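Local coordinates for protein peptidoglycan-N-acetylmuramic acid deacetylase PdaA (Bacillus subtilis, PDB 1W17) that deacetylates N-acetylmuramic acid residues in peptidoglycan glycan strands, leading to muramic delta-lactam formation in the spore cortex, and is required for germination, at residues N159-P164 / G181-F186. Sequence-based numbering, arbitrary orientation.
Sequences NLYLRP and GYQTVF
With CG anti to the backbone N (chi1 -178°) and the chain bent at chi3 (-76°), R163 swings its guanidinium across to the end of strand 183-185, where two carbonyls receive it. NE donates to V185 O at 3.1 Å, almost within the guanidinium plane, while NH2 reaches F186 O at 2.9 Å by a more bent bond. These side-chain bonds follow on from a parallel ladder of three backbone bonds, from Q183 N to L160 O, from L162 N to Q183 O, and from V185 N to L162 O at 2.8 Å. At the other end, L160 lays its CB over one face of the Y182 ring, 3.9 Å from the centroid, a CH-pi contact, and L162 CB meets Y182 CD2 at 3.8 Å. Y161 and V185 pack together through CD1 and CG2, and the Y161 hydroxyl is hydrogen-bonded to D250. Strand 183-185 sits between 161-162 and 57-58 in a small parallel sheet. NH1 forms a salt bridge to D73, the probable proton acceptor, NH2 also bonds T71, and R163 O is hydrogen-bonded to ND1 of the metal ligand H124. A leucine in place of R163 would probably leave D73 without this charged mate and the V185 and F186 carbonyls without their side-chain donors. Such bonding is consistent with a second-shell role, the arginine positioning D73 and H124 from the strand ends.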
loop_
_atom_site.group_PDB
_atom_site.type_symbol
_atom_site.label_atom_id
_atom_site.label_comp_id
_atom_site.label_asym_id
_atom_site.label_seq_id
_atom_site.Cartn_x
_atom_site.Cartn_y
_atom_site.Cartn_z
ATOM N N ASN A 159 0.148 10.075 -9.479
ATOM C CA ASN A 159 1.408 10.534 -8.944
ATOM C C ASN A 159 2.177 9.234 -8.703
ATOM O O ASN A 159 1.573 8.171 -8.476
ATOM C CB ASN A 159 1.166 11.271 -7.643
ATOM C CG ASN A 159 0.571 12.622 -7.882
ATOM O OD1 ASN A 159 0.981 13.313 -8.821
ATOM N ND2 ASN A 159 -0.400 13.014 -7.059
ATOM N N LEU A 160 3.496 9.317 -8.747
ATOM C CA LEU A 160 4.343 8.141 -8.605
ATOM C C LEU A 160 4.597 7.629 -7.185
ATOM O O LEU A 160 5.290 8.289 -6.409
ATOM C CB LEU A 160 5.680 8.434 -9.272
ATOM C CG LEU A 160 5.712 8.416 -10.801
ATOM C CD1 LEU A 160 4.672 9.353 -11.392
ATOM C CD2 LEU A 160 7.111 8.851 -11.252
ATOM N N TYR A 161 4.038 6.461 -6.867
ATOM C CA TYR A 161 4.213 5.813 -5.556
ATOM C C TYR A 161 4.729 4.411 -5.795
ATOM O O TYR A 161 4.277 3.715 -6.683
ATOM C CB TYR A 161 2.892 5.710 -4.790
ATOM C CG TYR A 161 2.294 7.058 -4.469
ATOM C CD1 TYR A 161 2.915 7.923 -3.565
ATOM C CD2 TYR A 161 1.130 7.490 -5.111
ATOM C CE1 TYR A 161 2.387 9.200 -3.321
ATOM C CE2 TYR A 161 0.593 8.734 -4.868
ATOM C CZ TYR A 161 1.217 9.593 -3.980
ATOM O OH TYR A 161 0.648 10.833 -3.759
ATOM N N LEU A 162 5.654 3.983 -4.957
ATOM C CA LEU A 162 6.239 2.673 -5.108
ATOM C C LEU A 162 6.249 1.908 -3.802
ATOM O O LEU A 162 6.529 2.487 -2.749
ATOM C CB LEU A 162 7.694 2.823 -5.580
ATOM C CG LEU A 162 8.618 1.648 -5.224
ATOM C CD1 LEU A 162 8.342 0.511 -6.199
ATOM C CD2 LEU A 162 10.103 2.068 -5.297
ATOM N N ARG A 163 5.908 0.630 -3.849
ATOM C CA ARG A 163 6.048 -0.191 -2.650
ATOM C C ARG A 163 7.044 -1.317 -3.050
ATOM O O ARG A 163 6.788 -2.091 -3.971
ATOM C CB ARG A 163 4.725 -0.779 -2.178
ATOM C CG ARG A 163 4.939 -1.582 -0.882
ATOM C CD ARG A 163 3.655 -1.858 -0.139
ATOM N NE ARG A 163 3.168 -0.672 0.566
ATOM C CZ ARG A 163 1.891 -0.446 0.840
ATOM N NH1 ARG A 163 0.960 -1.321 0.453
ATOM N NH2 ARG A 163 1.545 0.631 1.522
ATOM N N PRO A 164 8.198 -1.407 -2.377
ATOM C CA PRO A 164 9.157 -2.460 -2.764
ATOM C C PRO A 164 8.667 -3.885 -2.553
ATOM O O PRO A 164 8.054 -4.192 -1.528
ATOM C CB PRO A 164 10.378 -2.171 -1.887
ATOM C CG PRO A 164 10.202 -0.731 -1.468
ATOM C CD PRO A 164 8.709 -0.652 -1.224
ATOM N N GLY A 181 11.686 9.783 -9.588
ATOM C CA GLY A 181 10.439 10.464 -9.262
ATOM C C GLY A 181 9.452 9.748 -8.354
ATOM O O GLY A 181 8.334 10.222 -8.151
ATOM N N TYR A 182 9.850 8.619 -7.788
ATOM C CA TYR A 182 8.942 7.886 -6.915
ATOM C C TYR A 182 9.026 8.202 -5.439
ATOM O O TYR A 182 10.084 8.489 -4.885
ATOM C CB TYR A 182 9.138 6.376 -7.074
ATOM C CG TYR A 182 8.600 5.819 -8.358
ATOM C CD1 TYR A 182 9.372 5.826 -9.522
ATOM C CD2 TYR A 182 7.296 5.301 -8.422
ATOM C CE1 TYR A 182 8.859 5.330 -10.734
ATOM C CE2 TYR A 182 6.779 4.801 -9.633
ATOM C CZ TYR A 182 7.572 4.828 -10.779
ATOM O OH TYR A 182 7.067 4.379 -11.988
ATOM N N GLN A 183 7.868 8.131 -4.806
ATOM C CA GLN A 183 7.736 8.330 -3.375
ATOM C C GLN A 183 7.591 6.883 -2.889
ATOM O O GLN A 183 6.685 6.203 -3.347
ATOM C CB GLN A 183 6.437 9.087 -3.130
ATOM C CG GLN A 183 6.278 9.714 -1.794
ATOM C CD GLN A 183 7.253 10.840 -1.568
ATOM O OE1 GLN A 183 7.493 11.667 -2.451
ATOM N NE2 GLN A 183 7.814 10.886 -0.381
ATOM N N THR A 184 8.458 6.403 -1.998
ATOM C CA THR A 184 8.341 5.028 -1.524
ATOM C C THR A 184 7.422 4.959 -0.323
ATOM O O THR A 184 7.637 5.625 0.700
ATOM C CB THR A 184 9.709 4.425 -1.177
ATOM O OG1 THR A 184 10.449 4.251 -2.391
ATOM C CG2 THR A 184 9.546 3.059 -0.485
ATOM N N VAL A 185 6.391 4.139 -0.450
ATOM C CA VAL A 185 5.405 4.013 0.608
ATOM C C VAL A 185 5.449 2.697 1.391
ATOM O O VAL A 185 5.165 1.633 0.845
ATOM C CB VAL A 185 3.996 4.159 -0.002
ATOM C CG1 VAL A 185 2.922 4.166 1.088
ATOM C CG2 VAL A 185 3.940 5.428 -0.857
ATOM N N PHE A 186 5.766 2.772 2.678
ATOM C CA PHE A 186 5.749 1.573 3.488
ATOM C C PHE A 186 4.386 1.408 4.160
ATOM O O PHE A 186 3.362 1.642 3.524
ATOM C CB PHE A 186 6.907 1.610 4.491
ATOM C CG PHE A 186 8.251 1.530 3.829
ATOM C CD1 PHE A 186 8.648 0.367 3.187
ATOM C CD2 PHE A 186 9.119 2.619 3.834
ATOM C CE1 PHE A 186 9.901 0.277 2.554
ATOM C CE2 PHE A 186 10.381 2.540 3.204
ATOM C CZ PHE A 186 10.765 1.362 2.565
#